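Local coordinates for protein peroxiredoxin (PDB 5EPF) that reduces hydrogen peroxide and organic hydroperoxides to water and alcohols by thiol chemistry, protecting the cell from oxidative stress and sensing hydrogen peroxide in signalling, at residues 63-68 with 155-160; 126-131 with 137-142; 86-91 with 95-100. All blocks are in the same frame, centred on the assembly; numbering follows the deposited sequence.

The three contacts illustrate how chemistry follows depth within one thioredoxin-like fold. Interaction 1 joins two helices and is partly buried: an apolar pair lies inside, while charged chains meet through water at the surface. Interactions 2 and 3 are buried and both reach the central mixed sheet, but at its opposite edges. Interaction 2 zips the hairpin strands together through backbone hydrogen bonds; interaction 3 seats a helix against the other edge strand by apolar side chains alone. Interactions 1 and 2 touch, since segment 155-160 packs on and bonds to the hairpin. Interaction 3 stands apart, nearest the active-site cysteine, its nearest atoms about 7 Å from interaction 1 and about 9 Å from interaction 2.

Interaction 1: residues 63-68 with 155-160; sequences AKEFAE and TLRAIR
E65 meets R157 through its aliphatic part rather than through its charge. The glutamate chain bends about CB-CG (chi2 80°), which leaves CG itself facing the arginine, 3.4 Å from R157 NH2, while the carboxylate leads off and lies turned 48° from the guanidinium plane. R157 runs extended from CG to NE, and this straightness carries the guanidinium across the gap between the two helices. The backbone also takes part: E65 O accepts a bond of 2.8 Å from a bridging water. Further in, the buried F66 offers the edge of its ring, in plane, to a methyl of L156; CE1 of F66 and CD1 of L156 are 3.9 Å apart, and the two side chains cross at about a right angle. Both also rest on V40 of strand 39-43. E68 returns to the surface. Its OE1 stays 4.2 Å from R157 NH2, beyond a salt bridge, and the opposite charges are joined instead by the same water, which donates to E68 OE1 and accepts from R157 NE at the guanidinium edge. That water has three hydrogen-bond partners and ties the arginine to helix 63-68. Apolar inside and water-bridged outside, the arrangement joins helix 63-68 to the C-terminal helix 145-158 over the central sheet of the thioredoxin-like peroxiredoxin fold.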
loop_
_atom_site.group_PDB
_atom_site.type_symbol
_atom_site.label_atom_id
_atom_site.label_comp_id
_atom_site.label_asym_id
_atom_site.label_seq_id
_atom_site.Cartn_x
_atom_site.Cartn_y
_atom_site.Cartn_z
ATOM N N ALA A 63 -12.529 2.855 6.340
ATOM C CA ALA A 63 -12.605 4.042 5.482
ATOM C C ALA A 63 -12.854 5.327 6.281
ATOM O O ALA A 63 -12.183 6.349 6.076
ATOM C CB ALA A 63 -13.709 3.864 4.432
ATOM N N LYS A 64 -13.850 5.314 7.167
ATOM C CA LYS A 64 -14.195 6.546 7.875
ATOM C C LYS A 64 -13.076 6.986 8.814
ATOM O O LYS A 64 -12.811 8.186 8.946
ATOM C CB LYS A 64 -15.529 6.394 8.606
ATOM C CG LYS A 64 -16.718 6.274 7.639
ATOM C CD LYS A 64 -18.068 6.327 8.343
ATOM C CE LYS A 64 -18.152 5.322 9.477
ATOM N NZ LYS A 64 -19.338 5.598 10.350
ATOM N N GLU A 65 -12.398 6.027 9.454
ATOM C CA GLU A 65 -11.315 6.347 10.379
ATOM C C GLU A 65 -10.123 6.971 9.656
ATOM O O GLU A 65 -9.508 7.928 10.154
ATOM C CB GLU A 65 -10.892 5.089 11.129
ATOM C CG GLU A 65 -11.926 4.542 12.120
ATOM C CD GLU A 65 -13.062 3.716 11.503
ATOM O OE1 GLU A 65 -13.199 3.606 10.266
ATOM O OE2 GLU A 65 -13.844 3.164 12.292
ATOM N N PHE A 66 -9.774 6.446 8.481
ATOM C CA PHE A 66 -8.703 7.072 7.715
ATOM C C PHE A 66 -9.114 8.449 7.217
ATOM O O PHE A 66 -8.314 9.385 7.248
ATOM C CB PHE A 66 -8.180 6.151 6.606
ATOM C CG PHE A 66 -7.290 5.053 7.127
ATOM C CD1 PHE A 66 -5.989 5.331 7.529
ATOM C CD2 PHE A 66 -7.753 3.756 7.255
ATOM C CE1 PHE A 66 -5.159 4.320 8.054
ATOM C CE2 PHE A 66 -6.934 2.746 7.767
ATOM C CZ PHE A 66 -5.626 3.033 8.162
ATOM N N ALA A 67 -10.372 8.612 6.812
ATOM C CA ALA A 67 -10.830 9.934 6.403
ATOM C C ALA A 67 -10.772 10.931 7.559
ATOM O O ALA A 67 -10.448 12.106 7.352
ATOM C CB ALA A 67 -12.226 9.847 5.800
ATOM N N GLU A 68 -11.048 10.479 8.785
ATOM C CA GLU A 68 -11.010 11.392 9.928
ATOM C C GLU A 68 -9.621 11.979 10.152
ATOM O O GLU A 68 -9.501 13.125 10.606
ATOM C CB GLU A 68 -11.487 10.703 11.203
ATOM C CG GLU A 68 -11.720 11.716 12.327
ATOM C CD GLU A 68 -11.591 11.134 13.720
ATOM O OE1 GLU A 68 -11.518 9.894 13.857
ATOM O OE2 GLU A 68 -11.580 11.935 14.684
ATOM N N THR A 155 -0.561 5.470 14.295
ATOM C CA THR A 155 0.488 6.443 14.012
ATOM C C THR A 155 -0.095 7.761 13.523
ATOM O O THR A 155 0.320 8.846 13.970
ATOM C CB THR A 155 1.443 5.868 12.982
ATOM O OG1 THR A 155 2.176 4.805 13.603
ATOM C CG2 THR A 155 2.388 6.958 12.472
ATOM N N LEU A 156 -1.071 7.696 12.617
ATOM C CA LEU A 156 -1.665 8.923 12.099
ATOM C C LEU A 156 -2.430 9.677 13.188
ATOM O O LEU A 156 -2.371 10.914 13.261
ATOM C CB LEU A 156 -2.569 8.577 10.912
ATOM C CG LEU A 156 -1.778 8.058 9.712
ATOM C CD1 LEU A 156 -2.662 7.286 8.730
ATOM C CD2 LEU A 156 -1.058 9.230 9.011
ATOM N N ARG A 157 -3.142 8.953 14.055
ATOM C CA ARG A 157 -3.800 9.608 15.178
ATOM C C ARG A 157 -2.786 10.264 16.107
ATOM O O ARG A 157 -3.038 11.351 16.630
ATOM C CB ARG A 157 -4.684 8.605 15.926
ATOM C CG ARG A 157 -5.925 8.245 15.128
ATOM C CD ARG A 157 -6.767 7.143 15.755
ATOM N NE ARG A 157 -8.054 6.993 15.076
ATOM C CZ ARG A 157 -8.922 6.007 15.288
ATOM N NH1 ARG A 157 -8.634 5.040 16.148
ATOM N NH2 ARG A 157 -10.085 5.997 14.637
ATOM N N ALA A 158 -1.626 9.628 16.300
ATOM C CA ALA A 158 -0.617 10.175 17.201
ATOM C C ALA A 158 -0.075 11.506 16.706
ATOM O O ALA A 158 0.363 12.331 17.514
ATOM C CB ALA A 158 0.521 9.172 17.379
ATOM N N ILE A 159 -0.071 11.739 15.395
ATOM C CA ILE A 159 0.463 12.989 14.868
ATOM C C ILE A 159 -0.614 14.034 14.595
ATOM O O ILE A 159 -0.304 15.091 14.037
ATOM C CB ILE A 159 1.391 12.793 13.664
ATOM C CG1 ILE A 159 0.607 12.311 12.443
ATOM C CG2 ILE A 159 2.531 11.841 14.026
ATOM C CD1 ILE A 159 1.459 12.286 11.160
ATOM N N ARG A 160 -1.865 13.778 14.984
ATOM C CA ARG A 160 -2.914 14.786 14.837
ATOM C C ARG A 160 -2.545 16.084 15.568
ATOM O O ARG A 160 -1.715 16.110 16.482
ATOM C CB ARG A 160 -4.245 14.255 15.374
HETATM O O HOH W 1 -9.394 8.303 12.955
#

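Interaction 2: residues 126-131 with 137-142; sequences TFVIDT and DVISSE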
loop_
_atom_site.group_PDB
_atom_site.type_symbol
_atom_site.label_atom_id
_atom_site.label_comp_id
_atom_site.label_asym_id
_atom_site.label_seq_id
_atom_site.Cartn_x
_atom_site.Cartn_y
_atom_site.Cartn_z
ATOM N N THR A 126 3.986 -2.477 4.988
ATOM C CA THR A 126 3.208 -1.249 4.864
ATOM C C THR A 126 4.042 -0.043 5.247
ATOM O O THR A 126 4.725 -0.050 6.282
ATOM C CB THR A 126 1.955 -1.336 5.730
ATOM O OG1 THR A 126 1.180 -2.460 5.289
ATOM C CG2 THR A 126 1.119 -0.069 5.666
ATOM N N PHE A 127 3.956 1.001 4.425
ATOM C CA PHE A 127 4.674 2.252 4.659
ATOM C C PHE A 127 3.662 3.372 4.839
ATOM O O PHE A 127 2.829 3.607 3.955
ATOM C CB PHE A 127 5.591 2.555 3.470
ATOM C CG PHE A 127 6.628 1.486 3.249
ATOM C CD1 PHE A 127 7.863 1.540 3.877
ATOM C CD2 PHE A 127 6.343 0.384 2.444
ATOM C CE1 PHE A 127 8.805 0.539 3.718
ATOM C CE2 PHE A 127 7.289 -0.638 2.267
ATOM C CZ PHE A 127 8.517 -0.542 2.907
ATOM N N VAL A 128 3.740 4.079 5.963
ATOM C CA VAL A 128 2.940 5.289 6.149
ATOM C C VAL A 128 3.795 6.457 5.669
ATOM O O VAL A 128 4.880 6.700 6.215
ATOM C CB VAL A 128 2.531 5.467 7.620
ATOM C CG1 VAL A 128 1.671 6.705 7.783
ATOM C CG2 VAL A 128 1.832 4.230 8.154
ATOM N N ILE A 129 3.342 7.144 4.621
ATOM C CA ILE A 129 4.138 8.150 3.916
ATOM C C ILE A 129 3.489 9.519 4.092
ATOM O O ILE A 129 2.320 9.708 3.741
ATOM C CB ILE A 129 4.264 7.802 2.423
ATOM C CG1 ILE A 129 4.825 6.375 2.235
ATOM C CG2 ILE A 129 5.105 8.882 1.686
ATOM C CD1 ILE A 129 4.745 5.860 0.801
ATOM N N ASP A 130 4.247 10.484 4.620
ATOM C CA ASP A 130 3.703 11.814 4.835
ATOM C C ASP A 130 3.700 12.601 3.517
ATOM O O ASP A 130 4.259 12.178 2.500
ATOM C CB ASP A 130 4.550 12.560 5.873
ATOM C CG ASP A 130 3.769 13.602 6.668
ATOM O OD1 ASP A 130 2.616 13.939 6.303
ATOM O OD2 ASP A 130 4.351 14.086 7.670
ATOM N N THR A 131 3.094 13.798 3.554
ATOM C CA THR A 131 2.920 14.591 2.335
ATOM C C THR A 131 4.237 15.090 1.762
ATOM O O THR A 131 4.294 15.408 0.568
ATOM C CB THR A 131 1.951 15.761 2.555
ATOM O OG1 THR A 131 2.424 16.593 3.614
ATOM C CG2 THR A 131 0.575 15.251 2.900
ATOM N N ASP A 137 6.077 5.472 9.408
ATOM C CA ASP A 137 5.991 4.184 10.094
ATOM C C ASP A 137 6.136 3.089 9.050
ATOM O O ASP A 137 5.846 3.306 7.875
ATOM C CB ASP A 137 4.646 4.051 10.834
ATOM C CG ASP A 137 4.653 3.001 11.942
ATOM O OD1 ASP A 137 5.712 2.439 12.278
ATOM O OD2 ASP A 137 3.555 2.750 12.473
ATOM N N VAL A 138 6.611 1.928 9.490
ATOM C CA VAL A 138 6.720 0.722 8.674
ATOM C C VAL A 138 6.158 -0.444 9.477
ATOM O O VAL A 138 6.546 -0.644 10.634
ATOM C CB VAL A 138 8.173 0.420 8.256
ATOM C CG1 VAL A 138 8.222 -0.818 7.358
ATOM C CG2 VAL A 138 8.807 1.627 7.554
ATOM N N ILE A 139 5.239 -1.199 8.872
ATOM C CA ILE A 139 4.719 -2.435 9.450
ATOM C C ILE A 139 5.217 -3.585 8.586
ATOM O O ILE A 139 4.889 -3.662 7.397
ATOM C CB ILE A 139 3.183 -2.437 9.572
ATOM C CG1 ILE A 139 2.654 -1.182 10.293
ATOM C CG2 ILE A 139 2.734 -3.729 10.287
ATOM C CD1 ILE A 139 2.265 -0.001 9.359
ATOM N N SER A 140 6.022 -4.476 9.172
ATOM C CA SER A 140 6.692 -5.505 8.388
ATOM C C SER A 140 5.917 -6.830 8.365
ATOM O O SER A 140 4.834 -6.970 8.942
ATOM C CB SER A 140 8.131 -5.660 8.865
ATOM O OG SER A 140 8.180 -5.741 10.272
ATOM N N SER A 141 6.533 -7.841 7.739
ATOM C CA SER A 141 5.804 -9.031 7.305
ATOM C C SER A 141 5.416 -9.951 8.452
ATOM O O SER A 141 4.540 -10.797 8.267
ATOM C CB SER A 141 6.589 -9.791 6.231
ATOM O OG SER A 141 7.756 -10.324 6.788
ATOM N N GLU A 142 6.011 -9.799 9.633
ATOM C CA GLU A 142 5.694 -10.701 10.731
ATOM C C GLU A 142 4.469 -10.263 11.522
ATOM O O GLU A 142 4.013 -11.010 12.388
ATOM C CB GLU A 142 6.905 -10.867 11.656
ATOM C CG GLU A 142 7.146 -9.713 12.598
ATOM C CD GLU A 142 7.967 -8.578 12.020
ATOM O OE1 GLU A 142 8.009 -8.394 10.785
ATOM O OE2 GLU A 142 8.601 -7.865 12.826
#
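T126 and I139 form an antiparallel hydrogen-bonded pair, their two backbones joined in both directions: T126 N gives to I139 O at 2.8 Å and I139 N returns the bond to T126 O at 2.9 Å. Their side chains run side by side on the same face of the sheet, pointing the same way. The threonine splits its roles by rotation: with chi1 at -60° its methyl CG2 stands anti to the backbone N and CD1 of I139 packs 3.9 Å from it, whereas OG1, beside the backbone N, is taken by H148 of helix 145-158. I139 has an unusual chi2 of 93°, away from the staggered values, which lays CD1 against both CB and CG2 of T126. F127 and V138, the neighbouring non-hydrogen-bonded pair, project to the other face. V138 sets its two methyls against the CD1-CE1 bond of F127, CG2 being 3.8 Å from F127 CD1 and CG1 3.9 Å from F127 CE1; the ring also meets that of F109. Next in line, V128 N donates to D137 O at 2.9 Å, and V128 CG2 packs on D137 CB. The carboxylate of D137 turns to helix 145-158, where T155 OG1 bonds OD2. D137 N, by contrast, is buried here and has no partner in the model. An angle of 165° between the strand directions fits a classic beta hairpin, here closing one edge of the mixed sheet of the thioredoxin-like fold, just before the C-terminal helix that lies against it.

Interaction 3: residues 86-91 with 95-100; sequences KFAEVR and YPLLSD. With SO4 (sulfate ion), chain B.
L97 drives one methyl between two residues of helix 81-91. Its CD1 lies 3.8 Å from CD2 of the F87 ring and 3.9 Å from CB of A88, so a single branch carries the contact across the segments. The leucine and phenylalanine side chains cross at about a right angle. F87 reaches this position because its ring swings anti to the backbone N (chi1 -172°), and A88, having no more than a methyl, lets the strand residue come close. All three are buried, and no hydrogen bond crosses between the segments: the tight part is purely apolar. It also lies near the active site, the side chain of F87 being about 5 Å from that of C52.

The outward side of the helix behaves quite differently. There K86 and E89, both exposed, form a salt bridge one turn apart within the helix, NZ of K86 being 2.8 Å from OE1 of E89. R91, the last residue of the segment, points its guanidinium edge at a sulfate ion, probably from the crystallisation liquor; NH1 donates to sulfate O1 at 3.0 Å and an angle of 161°. R60 and R92 add bonds, so three arginines gather round the anion.

F87 also packs against T53 and A56 of helix 50-61 and meets F93 edge-to-face. Helix 81-91 and strand 97-99 are the last two elements of a beta-alpha-beta unit that starts with strand 72-77, beside which strand 97-99 runs parallel as an edge of the sheet.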
loop_
_atom_site.group_PDB
_atom_site.type_symbol
_atom_site.label_atom_id
_atom_site.label_comp_id
_atom_site.label_asym_id
_atom_site.label_seq_id
_atom_site.Cartn_x
_atom_site.Cartn_y
_atom_site.Cartn_z
ATOM N N LYS A 86 -10.356 -7.211 -10.493
ATOM C CA LYS A 86 -11.315 -8.182 -9.959
ATOM C C LYS A 86 -11.319 -8.193 -8.434
ATOM O O LYS A 86 -12.384 -8.283 -7.813
ATOM C CB LYS A 86 -11.059 -9.582 -10.519
ATOM C CG LYS A 86 -12.182 -10.585 -10.174
ATOM C CD LYS A 86 -13.599 -10.102 -10.564
ATOM C CE LYS A 86 -13.761 -9.938 -12.047
ATOM N NZ LYS A 86 -15.179 -9.649 -12.396
ATOM N N PHE A 87 -10.141 -8.116 -7.815
ATOM C CA PHE A 87 -10.042 -8.090 -6.357
ATOM C C PHE A 87 -10.831 -6.910 -5.801
ATOM O O PHE A 87 -11.647 -7.060 -4.879
ATOM C CB PHE A 87 -8.552 -7.959 -6.025
ATOM C CG PHE A 87 -8.169 -8.105 -4.565
ATOM C CD1 PHE A 87 -8.930 -8.815 -3.635
ATOM C CD2 PHE A 87 -6.954 -7.556 -4.151
ATOM C CE1 PHE A 87 -8.487 -8.956 -2.315
ATOM C CE2 PHE A 87 -6.516 -7.683 -2.840
ATOM C CZ PHE A 87 -7.281 -8.396 -1.922
ATOM N N ALA A 88 -10.618 -5.718 -6.374
ATOM C CA ALA A 88 -11.302 -4.515 -5.880
ATOM C C ALA A 88 -12.809 -4.568 -6.147
ATOM O O ALA A 88 -13.605 -4.049 -5.355
ATOM C CB ALA A 88 -10.693 -3.258 -6.509
ATOM N N GLU A 89 -13.217 -5.156 -7.274
ATOM C CA GLU A 89 -14.642 -5.261 -7.588
ATOM C C GLU A 89 -15.340 -6.236 -6.648
ATOM O O GLU A 89 -16.401 -5.931 -6.093
ATOM C CB GLU A 89 -14.816 -5.718 -9.039
ATOM C CG GLU A 89 -16.256 -5.749 -9.523
ATOM C CD GLU A 89 -16.385 -6.429 -10.866
ATOM O OE1 GLU A 89 -15.409 -7.065 -11.328
ATOM O OE2 GLU A 89 -17.479 -6.354 -11.455
ATOM N N VAL A 90 -14.755 -7.417 -6.449
ATOM C CA VAL A 90 -15.380 -8.432 -5.603
ATOM C C VAL A 90 -15.461 -7.971 -4.152
ATOM O O VAL A 90 -16.430 -8.281 -3.442
ATOM C CB VAL A 90 -14.619 -9.760 -5.750
ATOM C CG1 VAL A 90 -15.064 -10.779 -4.711
ATOM C CG2 VAL A 90 -14.794 -10.292 -7.150
ATOM N N ARG A 91 -14.444 -7.239 -3.675
ATOM C CA ARG A 91 -14.391 -6.821 -2.279
ATOM C C ARG A 91 -14.876 -5.389 -2.086
ATOM O O ARG A 91 -14.859 -4.878 -0.962
ATOM C CB ARG A 91 -12.973 -6.987 -1.727
ATOM C CG ARG A 91 -12.477 -8.422 -1.775
ATOM C CD ARG A 91 -13.361 -9.343 -0.953
ATOM N NE ARG A 91 -12.966 -10.742 -1.119
ATOM C CZ ARG A 91 -13.517 -11.743 -0.456
ATOM N NH1 ARG A 91 -14.461 -11.498 0.436
ATOM N NH2 ARG A 91 -13.117 -12.993 -0.676
ATOM N N TYR A 95 -10.675 2.397 -2.727
ATOM C CA TYR A 95 -9.345 2.993 -2.758
ATOM C C TYR A 95 -8.557 2.360 -3.903
ATOM O O TYR A 95 -8.938 1.303 -4.425
ATOM C CB TYR A 95 -8.628 2.832 -1.400
ATOM C CG TYR A 95 -8.506 1.401 -0.899
ATOM C CD1 TYR A 95 -7.438 0.596 -1.292
ATOM C CD2 TYR A 95 -9.444 0.858 -0.002
ATOM C CE1 TYR A 95 -7.308 -0.692 -0.853
ATOM C CE2 TYR A 95 -9.314 -0.458 0.451
ATOM C CZ TYR A 95 -8.247 -1.230 0.021
ATOM O OH TYR A 95 -8.062 -2.525 0.458
ATOM N N PRO A 96 -7.431 2.956 -4.291
ATOM C CA PRO A 96 -6.643 2.415 -5.404
ATOM C C PRO A 96 -5.839 1.173 -5.033
ATOM O O PRO A 96 -5.284 1.065 -3.932
ATOM C CB PRO A 96 -5.700 3.578 -5.758
ATOM C CG PRO A 96 -6.296 4.804 -5.099
ATOM C CD PRO A 96 -6.906 4.261 -3.838
ATOM N N LEU A 97 -5.762 0.252 -5.994
ATOM C CA LEU A 97 -4.799 -0.846 -5.990
ATOM C C LEU A 97 -3.873 -0.622 -7.172
ATOM O O LEU A 97 -4.345 -0.556 -8.314
ATOM C CB LEU A 97 -5.486 -2.200 -6.165
ATOM C CG LEU A 97 -6.499 -2.619 -5.100
ATOM C CD1 LEU A 97 -7.003 -4.014 -5.423
ATOM C CD2 LEU A 97 -5.901 -2.602 -3.693
ATOM N N LEU A 98 -2.570 -0.494 -6.908
ATOM C CA LEU A 98 -1.585 -0.255 -7.951
ATOM C C LEU A 98 -0.944 -1.566 -8.389
ATOM O O LEU A 98 -0.677 -2.459 -7.568
ATOM C CB LEU A 98 -0.498 0.711 -7.473
ATOM C CG LEU A 98 -0.998 2.058 -6.937
ATOM C CD1 LEU A 98 0.203 2.914 -6.563
ATOM C CD2 LEU A 98 -1.896 2.764 -7.957
ATOM N N SER A 99 -0.685 -1.672 -9.686
ATOM C CA SER A 99 -0.003 -2.828 -10.260
ATOM C C SER A 99 1.449 -2.447 -10.515
ATOM O O SER A 99 1.725 -1.559 -11.332
ATOM C CB SER A 99 -0.673 -3.254 -11.562
ATOM O OG SER A 99 0.071 -4.274 -12.211
ATOM N N ASP A 100 2.354 -3.136 -9.828
ATOM C CA ASP A 100 3.798 -2.951 -9.942
ATOM C C ASP A 100 4.339 -4.136 -10.740
ATOM O O ASP A 100 5.009 -5.017 -10.206
ATOM C CB ASP A 100 4.372 -2.911 -8.518
ATOM C CG ASP A 100 5.843 -2.570 -8.465
ATOM O OD1 ASP A 100 6.363 -1.825 -9.328
ATOM O OD2 ASP A 100 6.488 -3.019 -7.496
HETATM S S SO4 B . -16.663 -9.411 2.414
HETATM O O1 SO4 B . -15.835 -8.941 1.314
HETATM O O2 SO4 B . -16.342 -10.819 2.735
HETATM O O3 SO4 B . -16.449 -8.595 3.613
HETATM O O4 SO4 B . -18.075 -9.354 2.023
#